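Local coordinates for capsule biosynthesis protein capD (Bacillus anthracis, PDB 3GA9), which is a gamma-glutamyltransferase-family transpeptidase that cleaves the poly-gamma-D-glutamate capsule and joins it through an amide bond to meso-diaminopimelic acid of the peptidoglycan, at residues S99-I104 with T162-G167; T115-I120 with N136-V141. All blocks are in the same frame, centred on the assembly; numbering follows the deposited sequence.

Contact 1 is buried and contact 2 lies at the surface, their centres about 22 Å apart and their nearest atoms about 6 Å apart. They share no elements: contact 1 sets helix 100-105 on strand 160-164, whereas contact 2 pairs strands 115-118 and 138-139 inside a beta-alpha-beta unit. Both segments of contact 2 fall between those of contact 1 in sequence. Their chemistry follows their place. Contact 1 combines aliphatic packing with one glutamine amide making two hydrogen bonds to the backbone of G165; contact 2 relies on three main-chain hydrogen bonds, flanked by lysine chains. R168 relates the two, forming salt bridges with both D166 and E119.

Contact 1. Residues S99-I104 with T162-G167; sequences SLQDII and TGAGDG
G163 is met by the side chain of Q101, whose OE1 comes to 3.5 Å from G163 O without bonding it. The same OE1 sits 3.0 Å from A164 CA on its way to G165 N. A164 directs its methyl group at the helix, where CB lies 3.6 Å from I104 CD1 and 4.2 Å from L100 CG, between two side chains one turn apart. At G165 the contact turns polar, the carboxamide of Q101 bonding to both polar atoms of this glycine. G165 N donates to Q101 OE1 over 3.0 Å, from 16° out of the plane of that carbonyl, while Q101 NE2 gives a nearly straight bond to G165 O at 2.9 Å, with the acceptor in the amide plane. The reach depends on CG standing anti to the backbone N and then a bend at chi2 (67°). Two bonds to one residue fix the rotation of the amide and answer G165 N and O just where the strand gives way to loop. G165 O also meets I104 CG2 at 3.6 Å, and the same methyl touches D166 CG. The carboxylate of D166 is engaged by R168 and R108, R168 also bonding I104 O; the poly-gamma-D-glutamate-binding R169 is close by. Helix and strand run almost parallel, their axes 7.1 Å apart, a helix packed on a sheet as in the Ntn-type fold of this family. L100 and I104 continue onto I89 of helix 82-94, L100 reaches A151 and I153 of strand 150-155, and Q101 packs on W173 of strand 172-175.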
ATOM      1  N   SER B  99       2.100  -4.647  22.318  1.00 68.91           N
ATOM      2  CA  SER B  99       3.120  -4.468  21.262  1.00 67.65           C
ATOM      3  C   SER B  99       2.446  -4.347  19.903  1.00 66.65           C
ATOM      4  O   SER B  99       1.408  -4.965  19.658  1.00 66.11           O
ATOM      5  CB  SER B  99       4.145  -5.611  21.245  1.00 67.64           C
ATOM      6  OG  SER B  99       3.662  -6.711  20.505  1.00 66.19           O
ATOM      7  N   LEU B 100       3.029  -3.540  19.023  1.00 65.72           N
ATOM      8  CA  LEU B 100       2.389  -3.316  17.739  1.00 64.65           C
ATOM      9  C   LEU B 100       2.105  -4.630  17.007  1.00 63.56           C
ATOM     10  O   LEU B 100       1.011  -4.825  16.463  1.00 63.54           O
ATOM     11  CB  LEU B 100       3.171  -2.328  16.873  1.00 65.09           C
ATOM     12  CG  LEU B 100       2.355  -1.769  15.676  1.00 66.33           C
ATOM     13  CD1 LEU B 100       0.904  -1.311  16.045  1.00 65.42           C
ATOM     14  CD2 LEU B 100       3.113  -0.650  14.949  1.00 67.01           C
ATOM     15  N   GLN B 101       3.072  -5.546  17.050  1.00 62.33           N
ATOM     16  CA  GLN B 101       2.932  -6.832  16.383  1.00 60.71           C
ATOM     17  C   GLN B 101       1.741  -7.581  16.934  1.00 59.72           C
ATOM     18  O   GLN B 101       0.947  -8.138  16.188  1.00 58.87           O
ATOM     19  CB  GLN B 101       4.200  -7.685  16.515  1.00 60.79           C
ATOM     20  CG  GLN B 101       4.074  -9.023  15.771  1.00 58.95           C
ATOM     21  CD  GLN B 101       4.007  -8.832  14.258  1.00 57.81           C
ATOM     22  OE1 GLN B 101       4.932  -8.251  13.665  1.00 57.23           O
ATOM     23  NE2 GLN B 101       2.924  -9.322  13.624  1.00 51.14           N
ATOM     24  N   ASP B 102       1.636  -7.595  18.251  1.00 59.30           N
ATOM     25  CA  ASP B 102       0.507  -8.209  18.925  1.00 59.74           C
ATOM     26  C   ASP B 102      -0.813  -7.682  18.393  1.00 58.36           C
ATOM     27  O   ASP B 102      -1.728  -8.454  18.110  1.00 58.04           O
ATOM     28  CB  ASP B 102       0.568  -7.899  20.411  1.00 60.75           C
ATOM     29  CG  ASP B 102       1.525  -8.800  21.158  1.00 65.22           C
ATOM     30  OD1 ASP B 102       1.716  -9.980  20.736  1.00 68.96           O
ATOM     31  OD2 ASP B 102       2.066  -8.318  22.192  1.00 70.64           O
ATOM     32  N   ILE B 103      -0.900  -6.361  18.263  1.00 57.04           N
ATOM     33  CA  ILE B 103      -2.143  -5.730  17.804  1.00 56.16           C
ATOM     34  C   ILE B 103      -2.470  -6.056  16.325  1.00 55.32           C
ATOM     35  O   ILE B 103      -3.630  -6.359  15.989  1.00 54.54           O
ATOM     36  CB  ILE B 103      -2.126  -4.254  18.143  1.00 55.87           C
ATOM     37  CG1 ILE B 103      -2.087  -4.126  19.664  1.00 55.70           C
ATOM     38  CG2 ILE B 103      -3.358  -3.551  17.583  1.00 56.64           C
ATOM     39  CD1 ILE B 103      -1.532  -2.827  20.172  1.00 57.42           C
ATOM     40  N   ILE B 104      -1.445  -6.062  15.470  1.00 54.43           N
ATOM     41  CA  ILE B 104      -1.602  -6.520  14.082  1.00 54.08           C
ATOM     42  C   ILE B 104      -2.185  -7.936  14.046  1.00 54.41           C
ATOM     43  O   ILE B 104      -2.974  -8.290  13.148  1.00 53.94           O
ATOM     44  CB  ILE B 104      -0.254  -6.440  13.297  1.00 54.09           C
ATOM     45  CG1 ILE B 104      -0.141  -5.100  12.583  1.00 53.30           C
ATOM     46  CG2 ILE B 104      -0.154  -7.530  12.226  1.00 52.91           C
ATOM     47  CD1 ILE B 104       0.101  -3.890  13.458  1.00 49.77           C
ATOM     48  N   THR B 162      11.357  -1.334  16.203  1.00 60.96           N
ATOM     49  CA  THR B 162      10.540  -2.537  16.188  1.00 60.11           C
ATOM     50  C   THR B 162       9.463  -2.342  15.121  1.00 58.35           C
ATOM     51  O   THR B 162       9.392  -1.295  14.479  1.00 57.90           O
ATOM     52  CB  THR B 162       9.918  -2.817  17.566  1.00 60.45           C
ATOM     53  OG1 THR B 162       9.503  -1.567  18.132  1.00 61.03           O
ATOM     54  CG2 THR B 162      10.943  -3.496  18.510  1.00 60.14           C
ATOM     55  N   GLY B 163       8.641  -3.353  14.920  1.00 56.76           N
ATOM     56  CA  GLY B 163       7.602  -3.246  13.916  1.00 55.17           C
ATOM     57  C   GLY B 163       6.695  -4.447  13.812  1.00 54.14           C
ATOM     58  O   GLY B 163       6.699  -5.342  14.661  1.00 54.08           O
ATOM     59  N   ALA B 164       5.942  -4.484  12.730  1.00 53.11           N
ATOM     60  CA  ALA B 164       4.899  -5.455  12.576  1.00 52.21           C
ATOM     61  C   ALA B 164       4.841  -5.847  11.125  1.00 51.48           C
ATOM     62  O   ALA B 164       5.043  -5.042  10.236  1.00 51.09           O
ATOM     63  CB  ALA B 164       3.572  -4.828  13.006  1.00 52.32           C
ATOM     64  N   GLY B 165       4.563  -7.104  10.898  1.00 51.30           N
ATOM     65  CA  GLY B 165       4.368  -7.594   9.570  1.00 51.83           C
ATOM     66  C   GLY B 165       3.088  -8.373   9.664  1.00 52.29           C
ATOM     67  O   GLY B 165       2.794  -8.974  10.702  1.00 51.96           O
ATOM     68  N   ASP B 166       2.314  -8.358   8.595  1.00 52.11           N
ATOM     69  CA  ASP B 166       1.031  -8.993   8.640  1.00 52.61           C
ATOM     70  C   ASP B 166       1.181 -10.366   8.053  1.00 52.56           C
ATOM     71  O   ASP B 166       1.389 -10.508   6.840  1.00 53.20           O
ATOM     72  CB  ASP B 166       0.014  -8.197   7.830  1.00 52.79           C
ATOM     73  CG  ASP B 166      -1.400  -8.349   8.356  1.00 52.65           C
ATOM     74  OD1 ASP B 166      -1.758  -9.475   8.769  1.00 54.03           O
ATOM     75  OD2 ASP B 166      -2.167  -7.354   8.308  1.00 51.10           O
ATOM     76  N   GLY B 167       1.070 -11.372   8.915  1.00 51.76           N
ATOM     77  CA  GLY B 167       1.142 -12.759   8.512  1.00 49.93           C
ATOM     78  C   GLY B 167       0.038 -13.165   7.559  1.00 49.91           C
ATOM     79  O   GLY B 167       0.127 -14.237   6.946  1.00 49.79           O
TER

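Contact 2. Residues T115-I120 with N136-V141; sequences TAYTEI and NVKKKV
The Y117 ring is approached by two lysine chains of the partner segment, K140 with CE 3.7 Å from Y117 CD1 and K138 with CG 3.8 Å from the same atom, both oblique to the ring. One of its faces carries T115 CG2 of its own segment, 3.5 Å above the plane and offset toward the rim. The Y117 side chain is about 6 Å from that of the poly-gamma-D-glutamate-binding R81. The backbones pair in parallel, with K138 reaching to both sides of Y117: K138 N donates to A116 O nearly along the C=O axis, and T118 N returns to K138 O at 2.7 Å. K140 N then bonds T118 O, in the carbonyl plane, at 2.8 Å. K138 O is further approached by the CA-H of Y117 and, weakly, by T118 OG1. Behind the pairing, V137 CG1 sits 3.4 Å from T118 OG1, and V137 continues onto K127 and L130 of helix 124-131, the crossover helix of this beta-alpha-beta unit. K139 bends at chi2 and chi3 to run its methylenes along the backbone of 118-120, with CE 3.0 Å from E119 O. The lysines thus contribute mainly aliphatic carbon across this contact, while K140 also makes a cation-pi contact with F145; what binds the two segments is main chain to main chain.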
ATOM      1  N   THR B 115     -23.703  -4.700   6.788  1.00 79.99           N
ATOM      2  CA  THR B 115     -23.059  -6.013   6.943  1.00 79.25           C
ATOM      3  C   THR B 115     -21.738  -5.801   7.675  1.00 78.42           C
ATOM      4  O   THR B 115     -20.884  -5.051   7.209  1.00 78.17           O
ATOM      5  CB  THR B 115     -22.787  -6.732   5.586  1.00 79.26           C
ATOM      6  OG1 THR B 115     -24.013  -6.922   4.883  1.00 80.25           O
ATOM      7  CG2 THR B 115     -22.172  -8.110   5.807  1.00 79.48           C
ATOM      8  N   ALA B 116     -21.585  -6.439   8.829  1.00 77.35           N
ATOM      9  CA  ALA B 116     -20.288  -6.489   9.489  1.00 76.70           C
ATOM     10  C   ALA B 116     -19.549  -7.744   9.001  1.00 76.07           C
ATOM     11  O   ALA B 116     -20.069  -8.839   9.163  1.00 76.30           O
ATOM     12  CB  ALA B 116     -20.466  -6.532  10.991  1.00 76.49           C
ATOM     13  N   TYR B 117     -18.368  -7.597   8.389  1.00 74.85           N
ATOM     14  CA  TYR B 117     -17.570  -8.766   7.981  1.00 73.79           C
ATOM     15  C   TYR B 117     -16.530  -9.097   9.040  1.00 73.02           C
ATOM     16  O   TYR B 117     -15.814  -8.204   9.491  1.00 72.91           O
ATOM     17  CB  TYR B 117     -16.893  -8.534   6.639  1.00 73.75           C
ATOM     18  CG  TYR B 117     -17.848  -8.373   5.483  1.00 74.95           C
ATOM     19  CD1 TYR B 117     -18.466  -9.483   4.898  1.00 76.22           C
ATOM     20  CD2 TYR B 117     -18.131  -7.107   4.963  1.00 75.86           C
ATOM     21  CE1 TYR B 117     -19.344  -9.336   3.823  1.00 77.41           C
ATOM     22  CE2 TYR B 117     -19.012  -6.945   3.890  1.00 77.10           C
ATOM     23  CZ  TYR B 117     -19.615  -8.061   3.325  1.00 78.03           C
ATOM     24  OH  TYR B 117     -20.486  -7.902   2.270  1.00 79.81           O
ATOM     25  N   THR B 118     -16.458 -10.367   9.445  1.00 72.38           N
ATOM     26  CA  THR B 118     -15.555 -10.805  10.529  1.00 72.23           C
ATOM     27  C   THR B 118     -14.491 -11.787  10.087  1.00 71.91           C
ATOM     28  O   THR B 118     -14.730 -12.664   9.260  1.00 70.65           O
ATOM     29  CB  THR B 118     -16.293 -11.541  11.646  1.00 72.51           C
ATOM     30  OG1 THR B 118     -17.690 -11.265  11.561  1.00 73.48           O
ATOM     31  CG2 THR B 118     -15.745 -11.125  13.019  1.00 72.01           C
ATOM     32  N   GLU B 119     -13.316 -11.643  10.683  1.00 72.55           N
ATOM     33  CA  GLU B 119     -12.206 -12.537  10.404  1.00 73.35           C
ATOM     34  C   GLU B 119     -12.475 -13.880  11.094  1.00 74.15           C
ATOM     35  O   GLU B 119     -12.394 -14.937  10.465  1.00 74.29           O
ATOM     36  CB  GLU B 119     -10.898 -11.896  10.870  1.00 73.00           C
ATOM     37  CG  GLU B 119      -9.672 -12.285  10.061  1.00 72.22           C
ATOM     38  CD  GLU B 119      -8.395 -11.592  10.537  1.00 72.09           C
ATOM     39  OE1 GLU B 119      -8.455 -10.633  11.338  1.00 70.71           O
ATOM     40  OE2 GLU B 119      -7.305 -12.011  10.097  1.00 72.54           O
ATOM     41  N   ILE B 120     -12.839 -13.813  12.376  1.00 75.33           N
ATOM     42  CA  ILE B 120     -13.129 -14.996  13.202  1.00 76.66           C
ATOM     43  C   ILE B 120     -14.619 -15.032  13.599  1.00 77.48           C
ATOM     44  O   ILE B 120     -15.216 -13.996  13.900  1.00 77.60           O
ATOM     45  CB  ILE B 120     -12.150 -15.068  14.451  1.00 76.76           C
ATOM     46  CG1 ILE B 120     -11.498 -16.468  14.610  1.00 77.18           C
ATOM     47  CG2 ILE B 120     -12.754 -14.442  15.734  1.00 75.65           C
ATOM     48  CD1 ILE B 120     -12.458 -17.660  14.887  1.00 78.83           C
ATOM     49  N   ASN B 136     -25.847  -7.139  10.206  1.00 84.38           N
ATOM     50  CA  ASN B 136     -25.831  -8.601  10.106  1.00 83.93           C
ATOM     51  C   ASN B 136     -24.459  -9.244   9.854  1.00 83.16           C
ATOM     52  O   ASN B 136     -24.008  -9.389   8.712  1.00 83.14           O
ATOM     53  CB  ASN B 136     -26.887  -9.106   9.118  1.00 83.95           C
ATOM     54  CG  ASN B 136     -26.761  -8.467   7.759  1.00 85.06           C
ATOM     55  OD1 ASN B 136     -25.711  -7.932   7.413  1.00 86.87           O
ATOM     56  ND2 ASN B 136     -27.832  -8.525   6.966  1.00 85.30           N
ATOM     57  N   VAL B 137     -23.821  -9.642  10.950  1.00 82.13           N
ATOM     58  CA  VAL B 137     -22.513 -10.297  10.940  1.00 81.18           C
ATOM     59  C   VAL B 137     -22.349 -11.345   9.828  1.00 81.04           C
ATOM     60  O   VAL B 137     -23.216 -12.180   9.608  1.00 81.05           O
ATOM     61  CB  VAL B 137     -22.174 -10.892  12.346  1.00 81.26           C
ATOM     62  CG1 VAL B 137     -20.960 -11.842  12.304  1.00 80.87           C
ATOM     63  CG2 VAL B 137     -21.948  -9.771  13.371  1.00 80.27           C
ATOM     64  N   LYS B 138     -21.229 -11.264   9.120  1.00 80.66           N
ATOM     65  CA  LYS B 138     -20.844 -12.248   8.118  1.00 80.35           C
ATOM     66  C   LYS B 138     -19.328 -12.554   8.279  1.00 79.80           C
ATOM     67  O   LYS B 138     -18.493 -11.641   8.279  1.00 79.58           O
ATOM     68  CB  LYS B 138     -21.217 -11.722   6.718  1.00 80.60           C
ATOM     69  CG  LYS B 138     -20.631 -12.481   5.545  1.00 82.09           C
ATOM     70  CD  LYS B 138     -21.191 -13.893   5.414  1.00 84.70           C
ATOM     71  CE  LYS B 138     -20.371 -14.723   4.420  1.00 86.49           C
ATOM     72  NZ  LYS B 138     -21.028 -16.035   4.115  1.00 88.82           N
ATOM     73  N   LYS B 139     -18.974 -13.825   8.473  1.00 79.00           N
ATOM     74  CA  LYS B 139     -17.565 -14.194   8.584  1.00 78.29           C
ATOM     75  C   LYS B 139     -16.986 -14.390   7.179  1.00 77.97           C
ATOM     76  O   LYS B 139     -17.642 -14.941   6.291  1.00 77.73           O
ATOM     77  CB  LYS B 139     -17.371 -15.443   9.454  1.00 78.51           C
ATOM     78  CG  LYS B 139     -15.974 -15.583  10.044  1.00 77.80           C
ATOM     79  CD  LYS B 139     -15.519 -17.024  10.030  1.00 77.27           C
ATOM     80  CE  LYS B 139     -14.099 -17.150   9.516  1.00 76.28           C
ATOM     81  NZ  LYS B 139     -13.504 -18.436   9.922  1.00 75.47           N
ATOM     82  N   LYS B 140     -15.770 -13.898   6.972  1.00 77.56           N
ATOM     83  CA  LYS B 140     -15.157 -13.954   5.657  1.00 77.22           C
ATOM     84  C   LYS B 140     -13.954 -14.886   5.610  1.00 77.07           C
ATOM     85  O   LYS B 140     -13.169 -14.954   6.560  1.00 76.33           O
ATOM     86  CB  LYS B 140     -14.803 -12.555   5.172  1.00 77.42           C
ATOM     87  CG  LYS B 140     -14.755 -12.442   3.663  1.00 77.47           C
ATOM     88  CD  LYS B 140     -15.548 -11.227   3.187  1.00 77.70           C
ATOM     89  CE  LYS B 140     -16.772 -11.624   2.386  1.00 76.74           C
ATOM     90  NZ  LYS B 140     -16.409 -11.864   0.971  1.00 76.45           N
ATOM     91  N   VAL B 141     -13.848 -15.607   4.488  1.00 77.40           N
ATOM     92  CA  VAL B 141     -12.817 -16.644   4.247  1.00 77.76           C
ATOM     93  C   VAL B 141     -11.418 -16.102   3.924  1.00 77.40           C
ATOM     94  O   VAL B 141     -10.426 -16.605   4.470  1.00 77.79           O
ATOM     95  CB  VAL B 141     -13.238 -17.647   3.114  1.00 77.89           C
ATOM     96  CG1 VAL B 141     -12.109 -18.650   2.799  1.00 77.70           C
ATOM     97  CG2 VAL B 141     -14.520 -18.389   3.494  1.00 78.51           C
TER